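Local atomic coordinates of uncharacterized protein (Bacteroides ovatus, PDB entry 3NQK), a protein that is of unknown function but joins a DUF4973 region to a C-terminal BT_3044-like region built largely of antiparallel beta strands. Residues D195-F200 with N221-E226; R215-I220 with S238-F243; F273-Q278 with Y294-S299. All blocks are in the same frame, centred on the assembly; numbering follows the deposited sequence.

Interaction 1. Residues D195-F200 with N221-E226; sequences DNNSIF and NVHFKE
Successive rings of the strand 219-224, those of His223 and Phe224, both present an edge to the segment 195-200. At the imidazole edge, ND1 of His223 donates to Ser198 OG over 2.9 Å; the hydroxyl oxygen stands 18° out of the ring plane and the bond is somewhat bent, with 149° at the hydrogen. The ring lies there because CG of His223 is anti to the backbone N (chi1 174°), which carries the imidazole along the strand to the serine. The Phe224 ring meets Ile199 CD1 with its CE1 edge at 3.9 Å, and Asn197 O also lies near the plane of this ring; beyond the two segments, Tyr160 stacks on it and Tyr251 meets it edge-to-face.

The pairing illustrates antiparallel sheet alternation: Ile199 and Val222 form a hydrogen-bonded pair, Val222 N reaching Ile199 O at 2.7 Å, while Ser198-His223 and Phe200-Asn221 are the non-hydrogen-bonded pairs beside it. Ile199 and Val222 side chains run side by side, CG1 of Ile199 lying 4.1 Å from CB of Val222. A straight bond from Phe224 N to Asn197 O, 3.1 Å long, carries the pairing into the loop. There Asp195 OD1 accepts from Asn197 N, from above the carboxylate plane, in an Asx turn, and takes a weak bond from Ser198 OG.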
loop_
_atom_site.group_PDB
_atom_site.type_symbol
_atom_site.label_atom_id
_atom_site.label_comp_id
_atom_site.label_asym_id
_atom_site.label_seq_id
_atom_site.Cartn_x
_atom_site.Cartn_y
_atom_site.Cartn_z
ATOM N N ASP A 195 -16.333 -17.201 6.380
ATOM C CA ASP A 195 -15.016 -17.656 5.880
ATOM C C ASP A 195 -14.666 -16.904 4.569
ATOM O O ASP A 195 -15.264 -15.859 4.278
ATOM C CB ASP A 195 -14.979 -19.180 5.712
ATOM C CG ASP A 195 -15.949 -19.679 4.667
ATOM O OD1 ASP A 195 -16.407 -18.869 3.837
ATOM O OD2 ASP A 195 -16.215 -20.907 4.640
ATOM N N ASN A 196 -13.722 -17.423 3.786
ATOM C CA ASN A 196 -13.210 -16.661 2.615
ATOM C C ASN A 196 -14.253 -16.362 1.566
ATOM O O ASN A 196 -14.128 -15.372 0.837
ATOM C CB ASN A 196 -12.001 -17.360 1.967
ATOM C CG ASN A 196 -12.267 -18.796 1.656
ATOM O OD1 ASN A 196 -12.735 -19.561 2.516
ATOM N ND2 ASN A 196 -11.966 -19.195 0.440
ATOM N N ASN A 197 -15.287 -17.199 1.484
ATOM C CA ASN A 197 -16.346 -16.993 0.500
ATOM C C ASN A 197 -17.780 -17.216 1.061
ATOM O O ASN A 197 -18.719 -17.495 0.309
ATOM C CB ASN A 197 -16.101 -17.878 -0.703
ATOM C CG ASN A 197 -15.898 -19.305 -0.328
ATOM O OD1 ASN A 197 -16.323 -19.748 0.756
ATOM N ND2 ASN A 197 -15.234 -20.063 -1.211
ATOM N N SER A 198 -17.938 -17.043 2.365
ATOM C CA SER A 198 -19.245 -17.154 2.995
ATOM C C SER A 198 -19.438 -16.039 3.992
ATOM O O SER A 198 -18.497 -15.600 4.628
ATOM C CB SER A 198 -19.398 -18.515 3.701
ATOM O OG SER A 198 -19.166 -19.593 2.802
ATOM N N ILE A 199 -20.670 -15.583 4.123
ATOM C CA ILE A 199 -21.003 -14.532 5.066
ATOM C C ILE A 199 -22.329 -14.870 5.663
ATOM O O ILE A 199 -22.945 -15.883 5.277
ATOM C CB ILE A 199 -21.106 -13.163 4.364
ATOM C CG1 ILE A 199 -22.277 -13.153 3.376
ATOM C CG2 ILE A 199 -19.781 -12.820 3.629
ATOM C CD1 ILE A 199 -22.336 -11.879 2.510
ATOM N N PHE A 200 -22.802 -14.050 6.608
ATOM C CA PHE A 200 -24.159 -14.220 7.102
ATOM C C PHE A 200 -24.828 -12.900 7.345
ATOM O O PHE A 200 -24.169 -11.894 7.546
ATOM C CB PHE A 200 -24.204 -15.107 8.379
ATOM C CG PHE A 200 -23.777 -14.390 9.650
ATOM C CD1 PHE A 200 -24.601 -13.463 10.248
ATOM C CD2 PHE A 200 -22.570 -14.687 10.257
ATOM C CE1 PHE A 200 -24.198 -12.795 11.405
ATOM C CE2 PHE A 200 -22.167 -14.020 11.407
ATOM C CZ PHE A 200 -22.977 -13.072 11.966
ATOM N N ASN A 221 -26.653 -18.176 6.783
ATOM C CA ASN A 221 -25.349 -18.361 6.163
ATOM C C ASN A 221 -25.487 -18.343 4.656
ATOM O O ASN A 221 -26.378 -18.982 4.102
ATOM C CB ASN A 221 -24.714 -19.679 6.611
ATOM C CG ASN A 221 -24.368 -19.689 8.094
ATOM O OD1 ASN A 221 -23.853 -18.712 8.629
ATOM N ND2 ASN A 221 -24.664 -20.802 8.766
ATOM N N VAL A 222 -24.606 -17.609 3.994
ATOM C CA VAL A 222 -24.677 -17.435 2.557
ATOM C C VAL A 222 -23.340 -17.753 1.909
ATOM O O VAL A 222 -22.337 -17.109 2.194
ATOM C CB VAL A 222 -25.057 -16.002 2.223
ATOM C CG1 VAL A 222 -25.100 -15.795 0.723
ATOM C CG2 VAL A 222 -26.385 -15.667 2.848
ATOM N N HIS A 223 -23.324 -18.732 1.025
ATOM C CA HIS A 223 -22.077 -19.154 0.398
ATOM C C HIS A 223 -22.102 -18.839 -1.081
ATOM O O HIS A 223 -23.067 -19.167 -1.783
ATOM C CB HIS A 223 -21.854 -20.644 0.631
ATOM C CG HIS A 223 -20.680 -21.204 -0.101
ATOM N ND1 HIS A 223 -19.382 -20.855 0.199
ATOM C CD2 HIS A 223 -20.603 -22.141 -1.072
ATOM C CE1 HIS A 223 -18.558 -21.524 -0.587
ATOM N NE2 HIS A 223 -19.275 -22.310 -1.368
ATOM N N PHE A 224 -21.054 -18.176 -1.556
ATOM C CA PHE A 224 -20.978 -17.782 -2.957
ATOM C C PHE A 224 -20.300 -18.861 -3.772
ATOM O O PHE A 224 -19.148 -19.166 -3.552
ATOM C CB PHE A 224 -20.218 -16.476 -3.091
ATOM C CG PHE A 224 -20.953 -15.307 -2.574
ATOM C CD1 PHE A 224 -21.026 -15.069 -1.231
ATOM C CD2 PHE A 224 -21.570 -14.434 -3.431
ATOM C CE1 PHE A 224 -21.714 -13.980 -0.744
ATOM C CE2 PHE A 224 -22.252 -13.313 -2.944
ATOM C CZ PHE A 224 -22.322 -13.093 -1.620
ATOM N N LYS A 225 -21.018 -19.422 -4.734
ATOM C CA LYS A 225 -20.470 -20.511 -5.543
ATOM C C LYS A 225 -19.860 -20.006 -6.858
ATOM O O LYS A 225 -20.143 -18.890 -7.310
ATOM C CB LYS A 225 -21.536 -21.586 -5.810
ATOM C CG LYS A 225 -21.920 -22.398 -4.557
ATOM C CD LYS A 225 -22.672 -23.700 -4.909
ATOM C CE LYS A 225 -24.050 -23.410 -5.468
ATOM N NZ LYS A 225 -24.821 -24.646 -5.731
ATOM N N GLU A 226 -19.030 -20.857 -7.466
ATOM C CA GLU A 226 -18.280 -20.503 -8.675
ATOM C C GLU A 226 -19.220 -20.166 -9.857
ATOM O O GLU A 226 -18.899 -19.318 -10.693
ATOM C CB GLU A 226 -17.334 -21.669 -9.058
ATOM C CG GLU A 226 -15.932 -21.234 -9.564
ATOM C CD GLU A 226 -15.010 -20.705 -8.426
ATOM O OE1 GLU A 226 -15.517 -20.416 -7.314
ATOM O OE2 GLU A 226 -13.784 -20.575 -8.659
#

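Interaction 2. Residues R215-I220 with S238-F243; sequences RKKYKI and SNEMEF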
loop_
_atom_site.group_PDB
_atom_site.type_symbol
_atom_site.label_atom_id
_atom_site.label_comp_id
_atom_site.label_asym_id
_atom_site.label_seq_id
_atom_site.Cartn_x
_atom_site.Cartn_y
_atom_site.Cartn_z
ATOM N N ARG A 215 -30.556 -12.933 18.928
ATOM C CA ARG A 215 -30.206 -12.520 17.567
ATOM C C ARG A 215 -29.440 -13.616 16.811
ATOM O O ARG A 215 -29.626 -13.782 15.617
ATOM C CB ARG A 215 -29.490 -11.139 17.527
ATOM C CG ARG A 215 -28.029 -11.163 17.339
ATOM C CD ARG A 215 -27.499 -9.764 16.939
ATOM N NE ARG A 215 -27.468 -8.819 18.069
ATOM C CZ ARG A 215 -26.363 -8.229 18.548
ATOM N NH1 ARG A 215 -25.173 -8.443 17.987
ATOM N NH2 ARG A 215 -26.460 -7.380 19.559
ATOM N N LYS A 216 -28.674 -14.426 17.522
ATOM C CA LYS A 216 -27.912 -15.468 16.863
ATOM C C LYS A 216 -28.838 -16.457 16.170
ATOM O O LYS A 216 -28.479 -17.053 15.163
ATOM C CB LYS A 216 -26.945 -16.197 17.851
ATOM C CG LYS A 216 -27.597 -17.044 18.968
ATOM C CD LYS A 216 -26.486 -17.775 19.838
ATOM C CE LYS A 216 -27.056 -18.365 21.162
ATOM N N LYS A 217 -30.055 -16.564 16.661
ATOM C CA LYS A 217 -30.995 -17.521 16.115
ATOM C C LYS A 217 -31.480 -17.167 14.709
ATOM O O LYS A 217 -31.911 -18.028 13.984
ATOM C CB LYS A 217 -32.170 -17.714 17.088
ATOM C CG LYS A 217 -31.762 -18.566 18.336
ATOM C CD LYS A 217 -32.888 -18.759 19.350
ATOM C CE LYS A 217 -32.489 -19.797 20.435
ATOM N NZ LYS A 217 -31.975 -21.097 19.823
ATOM N N TYR A 218 -31.293 -15.919 14.299
ATOM C CA TYR A 218 -31.768 -15.458 12.990
ATOM C C TYR A 218 -30.667 -15.346 11.928
ATOM O O TYR A 218 -30.908 -14.807 10.848
ATOM C CB TYR A 218 -32.478 -14.111 13.144
ATOM C CG TYR A 218 -33.702 -14.172 14.045
ATOM C CD1 TYR A 218 -34.913 -14.645 13.573
ATOM C CD2 TYR A 218 -33.633 -13.774 15.357
ATOM C CE1 TYR A 218 -36.021 -14.711 14.391
ATOM C CE2 TYR A 218 -34.748 -13.826 16.187
ATOM C CZ TYR A 218 -35.923 -14.307 15.710
ATOM O OH TYR A 218 -37.032 -14.374 16.553
ATOM N N LYS A 219 -29.486 -15.900 12.200
ATOM C CA LYS A 219 -28.382 -15.867 11.210
ATOM C C LYS A 219 -28.717 -16.704 9.979
ATOM O O LYS A 219 -29.202 -17.817 10.100
ATOM C CB LYS A 219 -27.064 -16.392 11.831
ATOM C CG LYS A 219 -26.454 -15.486 12.926
ATOM C CD LYS A 219 -25.414 -16.241 13.815
ATOM C CE LYS A 219 -23.974 -15.884 13.484
ATOM N NZ LYS A 219 -23.015 -16.452 14.490
ATOM N N ILE A 220 -28.445 -16.158 8.799
ATOM C CA ILE A 220 -28.579 -16.900 7.551
ATOM C C ILE A 220 -27.207 -16.975 6.891
ATOM O O ILE A 220 -26.652 -15.956 6.515
ATOM C CB ILE A 220 -29.533 -16.201 6.569
ATOM C CG1 ILE A 220 -30.872 -15.918 7.219
ATOM C CG2 ILE A 220 -29.728 -17.053 5.323
ATOM C CD1 ILE A 220 -31.815 -15.193 6.317
ATOM N N SER A 238 -31.524 -26.349 14.502
ATOM C CA SER A 238 -32.941 -26.765 14.752
ATOM C C SER A 238 -33.946 -25.857 14.046
ATOM O O SER A 238 -35.151 -26.031 14.183
ATOM C CB SER A 238 -33.251 -26.829 16.257
ATOM O OG SER A 238 -33.283 -25.543 16.837
ATOM N N ASN A 239 -33.434 -24.883 13.309
ATOM C CA ASN A 239 -34.259 -23.977 12.519
ATOM C C ASN A 239 -35.510 -23.488 13.258
ATOM O O ASN A 239 -36.605 -23.604 12.757
ATOM C CB ASN A 239 -34.658 -24.656 11.212
ATOM C CG ASN A 239 -35.176 -23.676 10.181
ATOM O OD1 ASN A 239 -35.223 -22.477 10.419
ATOM N ND2 ASN A 239 -35.578 -24.188 9.035
ATOM N N GLU A 240 -35.325 -22.899 14.432
ATOM C CA GLU A 240 -36.459 -22.415 15.220
ATOM C C GLU A 240 -37.197 -21.270 14.506
ATOM O O GLU A 240 -38.427 -21.147 14.625
ATOM C CB GLU A 240 -36.007 -21.974 16.612
ATOM C CG GLU A 240 -37.153 -21.878 17.628
ATOM C CD GLU A 240 -36.673 -21.629 19.062
ATOM O OE1 GLU A 240 -35.433 -21.494 19.278
ATOM O OE2 GLU A 240 -37.545 -21.543 19.969
HETATM N N MSE A 241 -36.465 -20.471 13.725
HETATM C CA MSE A 241 -37.087 -19.387 12.968
HETATM C C MSE A 241 -37.832 -19.901 11.738
HETATM O O MSE A 241 -38.396 -19.117 10.993
HETATM C CB MSE A 241 -36.051 -18.334 12.546
HETATM C CG MSE A 241 -35.074 -18.775 11.482
HETATM SE SE MSE A 241 -34.294 -17.246 10.555
HETATM C CE MSE A 241 -32.628 -18.064 10.094
ATOM N N GLU A 242 -37.839 -21.222 11.541
ATOM C CA GLU A 242 -38.530 -21.835 10.407
ATOM C C GLU A 242 -38.137 -21.150 9.080
ATOM O O GLU A 242 -39.004 -20.744 8.284
ATOM C CB GLU A 242 -40.068 -21.792 10.598
ATOM C CG GLU A 242 -40.622 -22.630 11.810
ATOM C CD GLU A 242 -40.335 -24.151 11.686
ATOM O OE1 GLU A 242 -40.410 -24.703 10.553
ATOM O OE2 GLU A 242 -40.048 -24.788 12.727
ATOM N N PHE A 243 -36.834 -21.017 8.859
ATOM C CA PHE A 243 -36.336 -20.487 7.623
ATOM C C PHE A 243 -36.662 -21.423 6.500
ATOM O O PHE A 243 -36.556 -22.634 6.648
ATOM C CB PHE A 243 -34.837 -20.317 7.694
ATOM C CG PHE A 243 -34.220 -19.866 6.408
ATOM C CD1 PHE A 243 -34.221 -18.520 6.058
ATOM C CD2 PHE A 243 -33.608 -20.786 5.552
ATOM C CE1 PHE A 243 -33.623 -18.085 4.867
ATOM C CE2 PHE A 243 -33.006 -20.360 4.361
ATOM C CZ PHE A 243 -33.021 -19.012 4.017
HETATM O O HOH W 1 -33.698 -20.272 14.349
#
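Met241, present as selenomethionine, reaches across to Lys217 through Ile220 of the segment 215-220. Its CB touches the Tyr218 ring at CD1, its SE lies 5.3 Å from the centroid of that ring in an oblique Met-aromatic contact, and its CE ends 3.4 Å from Lys219 O and 4.0 Å from Ile220 CG1. CG of Met241 stands between the backbone N and the carbonyl carbon (chi1 70°), and from there the extended chain runs in toward Ile220. Ile220 in turn crosses Phe243 at about a right angle; Ile220 CD1 lies 3.7 Å from Phe243 CE1, approaching the ring obliquely. Toward the exposed side, Lys217 NZ and Glu240 OE1 form a salt bridge at 3.5 Å. A water joins the backbones between these two zones, donating to Lys217 O at 2.9 Å and accepting from Met241 N at 2.8 Å.

Further out, the rings and Ile220 have other partners. The Tyr218 hydroxyl is hydrogen-bonded to OG1 of Thr281 and to the backbone N of Phe280, while Ile220 and Phe243 both pack on Tyr275 of the strand 264-279. Asn239 braces the turn: its OD1 accepts from Phe243 N at 2.7 Å, and its ND2 returns a nearly straight bond to Phe243 O, lying in the carbonyl plane on a lone pair. The backbone bond from Glu242 N to Asn239 O closes a type I beta turn in the loop between strands 230-234 and 244-257, which sets Met241 and then Phe243 against the start of strand 219-224.

Interaction 3. Residues F273-Q278 with Y294-S299; sequences FEYDFQ and YRVAGS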
loop_
_atom_site.group_PDB
_atom_site.type_symbol
_atom_site.label_atom_id
_atom_site.label_comp_id
_atom_site.label_asym_id
_atom_site.label_seq_id
_atom_site.Cartn_x
_atom_site.Cartn_y
_atom_site.Cartn_z
ATOM N N PHE A 273 -32.699 -12.990 -3.925
ATOM C CA PHE A 273 -33.180 -14.062 -3.092
ATOM C C PHE A 273 -34.604 -13.855 -2.673
ATOM O O PHE A 273 -35.147 -12.771 -2.798
ATOM C CB PHE A 273 -32.321 -14.131 -1.847
ATOM C CG PHE A 273 -32.238 -12.828 -1.110
ATOM C CD1 PHE A 273 -31.254 -11.915 -1.408
ATOM C CD2 PHE A 273 -33.190 -12.486 -0.181
ATOM C CE1 PHE A 273 -31.195 -10.710 -0.755
ATOM C CE2 PHE A 273 -33.130 -11.269 0.485
ATOM C CZ PHE A 273 -32.140 -10.390 0.199
ATOM N N GLU A 274 -35.175 -14.891 -2.089
ATOM C CA GLU A 274 -36.524 -14.850 -1.589
ATOM C C GLU A 274 -36.676 -15.948 -0.578
ATOM O O GLU A 274 -36.293 -17.068 -0.837
ATOM C CB GLU A 274 -37.510 -15.040 -2.731
ATOM C CG GLU A 274 -38.991 -15.044 -2.297
ATOM C CD GLU A 274 -39.969 -14.931 -3.491
ATOM O OE1 GLU A 274 -39.585 -15.308 -4.637
ATOM O OE2 GLU A 274 -41.109 -14.461 -3.273
ATOM N N TYR A 275 -37.185 -15.624 0.605
ATOM C CA TYR A 275 -37.364 -16.649 1.652
ATOM C C TYR A 275 -38.444 -16.303 2.652
ATOM O O TYR A 275 -38.918 -15.176 2.713
ATOM C CB TYR A 275 -36.043 -16.894 2.396
ATOM C CG TYR A 275 -35.474 -15.676 3.135
ATOM C CD1 TYR A 275 -35.941 -15.308 4.385
ATOM C CD2 TYR A 275 -34.419 -14.956 2.603
ATOM C CE1 TYR A 275 -35.391 -14.200 5.070
ATOM C CE2 TYR A 275 -33.873 -13.871 3.261
ATOM C CZ TYR A 275 -34.350 -13.496 4.495
ATOM O OH TYR A 275 -33.771 -12.398 5.144
ATOM N N ASP A 276 -38.825 -17.294 3.438
ATOM C CA ASP A 276 -39.740 -17.092 4.542
ATOM C C ASP A 276 -38.998 -17.311 5.823
ATOM O O ASP A 276 -38.064 -18.119 5.866
ATOM C CB ASP A 276 -40.888 -18.113 4.492
ATOM C CG ASP A 276 -41.932 -17.785 3.452
ATOM O OD1 ASP A 276 -42.082 -16.593 3.098
ATOM O OD2 ASP A 276 -42.649 -18.728 3.028
ATOM N N PHE A 277 -39.438 -16.632 6.887
ATOM C CA PHE A 277 -38.991 -16.937 8.247
ATOM C C PHE A 277 -39.954 -16.364 9.252
ATOM O O PHE A 277 -40.866 -15.632 8.900
ATOM C CB PHE A 277 -37.599 -16.402 8.498
ATOM C CG PHE A 277 -37.561 -14.972 8.907
ATOM C CD1 PHE A 277 -37.677 -13.964 7.965
ATOM C CD2 PHE A 277 -37.327 -14.624 10.229
ATOM C CE1 PHE A 277 -37.610 -12.621 8.342
ATOM C CE2 PHE A 277 -37.272 -13.281 10.617
ATOM C CZ PHE A 277 -37.410 -12.285 9.673
ATOM N N GLN A 278 -39.762 -16.722 10.508
ATOM C CA GLN A 278 -40.637 -16.265 11.593
ATOM C C GLN A 278 -39.829 -15.580 12.645
ATOM O O GLN A 278 -38.722 -16.026 12.966
ATOM C CB GLN A 278 -41.347 -17.451 12.241
ATOM C CG GLN A 278 -42.198 -18.231 11.306
ATOM C CD GLN A 278 -43.041 -19.276 12.011
ATOM O OE1 GLN A 278 -42.736 -19.701 13.148
ATOM N NE2 GLN A 278 -44.103 -19.698 11.353
ATOM N N TYR A 294 -42.769 -13.853 8.019
ATOM C CA TYR A 294 -42.487 -12.844 7.018
ATOM C C TYR A 294 -42.029 -13.473 5.745
ATOM O O TYR A 294 -41.316 -14.456 5.762
ATOM C CB TYR A 294 -41.404 -11.881 7.496
ATOM C CG TYR A 294 -41.766 -11.069 8.728
ATOM C CD1 TYR A 294 -42.592 -9.957 8.643
ATOM C CD2 TYR A 294 -41.207 -11.367 9.951
ATOM C CE1 TYR A 294 -42.906 -9.215 9.775
ATOM C CE2 TYR A 294 -41.495 -10.631 11.072
ATOM C CZ TYR A 294 -42.344 -9.570 10.994
ATOM O OH TYR A 294 -42.621 -8.863 12.146
ATOM N N ARG A 295 -42.430 -12.879 4.625
ATOM C CA ARG A 295 -41.858 -13.212 3.350
ATOM C C ARG A 295 -40.864 -12.124 2.988
ATOM O O ARG A 295 -41.217 -10.955 2.968
ATOM C CB ARG A 295 -42.939 -13.289 2.281
ATOM C CG ARG A 295 -42.390 -13.378 0.834
ATOM C CD ARG A 295 -41.640 -14.656 0.616
ATOM N NE ARG A 295 -42.531 -15.800 0.695
ATOM C CZ ARG A 295 -43.222 -16.284 -0.333
ATOM N NH1 ARG A 295 -43.092 -15.750 -1.543
ATOM N NH2 ARG A 295 -44.028 -17.315 -0.156
ATOM N N VAL A 296 -39.617 -12.510 2.732
ATOM C CA VAL A 296 -38.560 -11.550 2.341
ATOM C C VAL A 296 -38.229 -11.771 0.887
ATOM O O VAL A 296 -37.942 -12.894 0.482
ATOM C CB VAL A 296 -37.275 -11.776 3.134
ATOM C CG1 VAL A 296 -36.261 -10.675 2.826
ATOM C CG2 VAL A 296 -37.560 -11.842 4.620
ATOM N N ALA A 297 -38.250 -10.716 0.091
ATOM C CA ALA A 297 -37.993 -10.872 -1.340
ATOM C C ALA A 297 -37.376 -9.638 -1.945
ATOM O O ALA A 297 -37.809 -8.527 -1.667
ATOM C CB ALA A 297 -39.277 -11.212 -2.068
ATOM N N GLY A 298 -36.387 -9.848 -2.823
ATOM C CA GLY A 298 -35.762 -8.755 -3.574
ATOM C C GLY A 298 -34.265 -8.947 -3.753
ATOM O O GLY A 298 -33.787 -10.071 -3.999
ATOM N N SER A 299 -33.521 -7.856 -3.618
ATOM C CA SER A 299 -32.073 -7.905 -3.727
ATOM C C SER A 299 -31.394 -6.903 -2.812
ATOM O O SER A 299 -32.010 -5.973 -2.320
ATOM C CB SER A 299 -31.646 -7.625 -5.157
ATOM O OG SER A 299 -32.025 -6.309 -5.550
#
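Arg295 can be followed atom by atom across the strand holding Asp276 and Glu274. Its CB, CG and CD all run alongside Asp276 OD1, CD nearest at 3.2 Å and also 3.5 Å from Tyr275 O. Bends at chi2 (65°) and chi3 (66°) curl the chain over the neighbouring strand, and NE donates to Asp276 OD1 at 2.6 Å, on its syn side; the oxygen lies in the guanidinium plane, but NE is tilted from the carboxylate plane. NH1 reaches Glu274 OE2 at 2.9 Å, from above a carboxylate turned 74° from the guanidinium. NH2 has a weak bond to the Tyr174 hydroxyl. A methionine here would probably leave both carboxylates without their shared cation and the Glu274 side chain free to turn.

The next residue, Val296, points to the other face, where its CB sits over the Tyr275 ring, 3.7 Å from the centroid, in a CH-pi contact. CG1 of Val296 meets the edge of Phe273 and CG2 that of Phe277. Paired backbone bonds at Phe273-Gly298, Tyr275-Val296 and Phe277-Tyr294 define an antiparallel strand pair, up to a corner at Gly298, with a cross-strand salt-bridge network on one face and an aromatic-aliphatic row on the other.

How the interactions relate
All three contacts reach the same antiparallel sheet, yet they use different chemistry. Interactions 1 and 2 are buried, interaction 3 only partly so. Interactions 1 and 3 are strand pairings, interaction 1 short and ending in a loop, interaction 3 longer, with charges along one face. Interaction 2 joins a strand to a turn through apolar side chains and a bridging water, its salt bridge at the exposed side. Interactions 1 and 2 share the strand 219-224 and touch where Phe200 packs on Lys219 and Ile220. Interactions 2 and 3 meet through Tyr275 and a probable hydrogen bond from Gln278 N to Met241 O. Interactions 1 and 3 do not touch, their nearest atoms being about 7 Å apart.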